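Local coordinates for protein putative L-alanine-DL-glutamate epimerase (Burkholderia xenovorans, PDB 3GO2) that probably acts as a magnesium-dependent racemase or epimerase of the mandelate racemase/muconate lactonizing enzyme family, at residues 323-328 with 375-379. Numbering follows the deposited sequence.
Sequences HLCTMI and WGTDP
Ile328 lays its CG1 over one face of the Trp375 indole, a CH-pi contact with CG1 3.6 Å from the centroid of the five-membered ring and 6° off its normal. Ile328 CA lies 3.6 Å from Trp375 CE3, so backbone as well as side chain packs on the indole. Leu324 CD1 comes to the same ring obliquely, 3.9 Å from Trp375 CD1. Leu324 extends its CG away from its own backbone N (chi1 177°), which sends CD1 to the carbonyl O of Thr377 and CD2 to within 3.8 Å of Pro379 CG. Thr377 pushes its methyl between Leu324 and Met327, CG2 lying 3.6 Å from Leu324 CA and 3.7 Å from Met327 CG; its OG1 turns to a hydrogen bond with the carbonyl of His358. Met327 sets its CB 3.4 Å from the carbonyl O of Trp375, and its folded chain carries CE to Gly376 O. No hydrogen bond joins the segments. The contact packs the loop between strand 366-368 and helix 381-386 against the first turns of helix 323-335 in the TIM-barrel-like C-terminal domain. Val298 of helix 298-310 meets Ile328 and Trp375; Trp34, from the N-terminal domain's antiparallel sheet, touches Leu324 and Pro379, placing the contact at the domain junction.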
loop_
_atom_site.group_PDB
_atom_site.type_symbol
_atom_site.label_atom_id
_atom_site.label_comp_id
_atom_site.label_asym_id
_atom_site.label_seq_id
_atom_site.Cartn_x
_atom_site.Cartn_y
_atom_site.Cartn_z
ATOM N N HIS A 323 38.930 24.320 5.402
ATOM C CA HIS A 323 38.235 25.604 5.208
ATOM C C HIS A 323 37.545 25.707 3.870
ATOM O O HIS A 323 36.514 26.347 3.771
ATOM C CB HIS A 323 39.184 26.807 5.327
ATOM C CG HIS A 323 39.609 27.120 6.723
ATOM N ND1 HIS A 323 38.917 26.699 7.840
ATOM C CD2 HIS A 323 40.667 27.838 7.181
ATOM C CE1 HIS A 323 39.520 27.156 8.921
ATOM N NE2 HIS A 323 40.585 27.848 8.549
ATOM N N LEU A 324 38.114 25.144 2.810
ATOM C CA LEU A 324 37.451 25.253 1.507
ATOM C C LEU A 324 36.093 24.529 1.515
ATOM O O LEU A 324 35.110 25.051 0.979
ATOM C CB LEU A 324 38.345 24.785 0.370
ATOM C CG LEU A 324 37.735 24.791 -1.029
ATOM C CD1 LEU A 324 37.101 26.140 -1.365
ATOM C CD2 LEU A 324 38.784 24.432 -2.079
ATOM N N CYS A 325 36.024 23.361 2.133
ATOM C CA CYS A 325 34.725 22.686 2.284
ATOM C C CYS A 325 33.736 23.553 3.043
ATOM O O CYS A 325 32.552 23.583 2.701
ATOM C CB CYS A 325 34.862 21.341 2.968
ATOM S SG CYS A 325 35.640 20.096 1.908
ATOM N N THR A 326 34.203 24.255 4.073
ATOM C CA THR A 326 33.306 25.134 4.823
ATOM C C THR A 326 32.767 26.234 3.933
ATOM O O THR A 326 31.557 26.556 3.982
ATOM C CB THR A 326 34.011 25.742 6.062
ATOM O OG1 THR A 326 34.357 24.692 6.965
ATOM C CG2 THR A 326 33.090 26.728 6.789
ATOM N N MET A 327 33.636 26.807 3.095
ATOM C CA MET A 327 33.198 27.895 2.210
ATOM C C MET A 327 32.279 27.353 1.094
ATOM O O MET A 327 31.321 28.003 0.715
ATOM C CB MET A 327 34.392 28.671 1.672
ATOM C CG MET A 327 35.196 29.350 2.741
ATOM S SD MET A 327 34.261 30.505 3.821
ATOM C CE MET A 327 35.542 31.809 4.039
ATOM N N ILE A 328 32.529 26.142 0.621
ATOM C CA ILE A 328 31.627 25.526 -0.362
ATOM C C ILE A 328 30.222 25.423 0.230
ATOM O O ILE A 328 29.220 25.867 -0.364
ATOM C CB ILE A 328 32.171 24.141 -0.794
ATOM C CG1 ILE A 328 33.416 24.335 -1.643
ATOM C CG2 ILE A 328 31.155 23.332 -1.633
ATOM C CD1 ILE A 328 34.191 23.040 -1.907
ATOM N N TRP A 375 34.081 30.461 -4.233
ATOM C CA TRP A 375 33.666 29.907 -2.958
ATOM C C TRP A 375 33.978 30.801 -1.774
ATOM O O TRP A 375 33.240 30.783 -0.782
ATOM C CB TRP A 375 34.300 28.538 -2.718
ATOM C CG TRP A 375 33.868 27.463 -3.666
ATOM C CD1 TRP A 375 34.688 26.666 -4.395
ATOM C CD2 TRP A 375 32.526 27.010 -3.931
ATOM N NE1 TRP A 375 33.952 25.770 -5.144
ATOM C CE2 TRP A 375 32.617 25.962 -4.876
ATOM C CE3 TRP A 375 31.260 27.370 -3.450
ATOM C CZ2 TRP A 375 31.480 25.280 -5.358
ATOM C CZ3 TRP A 375 30.126 26.680 -3.952
ATOM C CH2 TRP A 375 30.251 25.674 -4.892
ATOM N N GLY A 376 35.071 31.577 -1.865
ATOM C CA GLY A 376 35.448 32.465 -0.758
ATOM C C GLY A 376 36.815 32.199 -0.148
ATOM O O GLY A 376 37.260 32.924 0.744
ATOM N N THR A 377 37.482 31.131 -0.592
ATOM C CA THR A 377 38.859 30.857 -0.165
ATOM C C THR A 377 39.524 29.979 -1.214
ATOM O O THR A 377 38.843 29.246 -1.926
ATOM C CB THR A 377 38.875 30.219 1.233
ATOM O OG1 THR A 377 40.187 30.286 1.803
ATOM C CG2 THR A 377 38.443 28.734 1.177
ATOM N N ASP A 378 40.847 30.089 -1.340
ATOM C CA ASP A 378 41.639 29.297 -2.271
ATOM C C ASP A 378 42.698 28.538 -1.487
ATOM O O ASP A 378 43.324 29.092 -0.583
ATOM C CB ASP A 378 42.363 30.204 -3.267
ATOM C CG ASP A 378 41.420 30.917 -4.207
ATOM O OD1 ASP A 378 40.434 30.283 -4.676
ATOM O OD2 ASP A 378 41.686 32.112 -4.503
ATOM N N PRO A 379 42.896 27.261 -1.798
ATOM C CA PRO A 379 44.088 26.578 -1.308
ATOM C C PRO A 379 45.336 27.282 -1.815
ATOM O O PRO A 379 45.321 27.878 -2.892
ATOM C CB PRO A 379 43.969 25.161 -1.903
ATOM C CG PRO A 379 42.517 25.034 -2.246
ATOM C CD PRO A 379 42.069 26.385 -2.647
#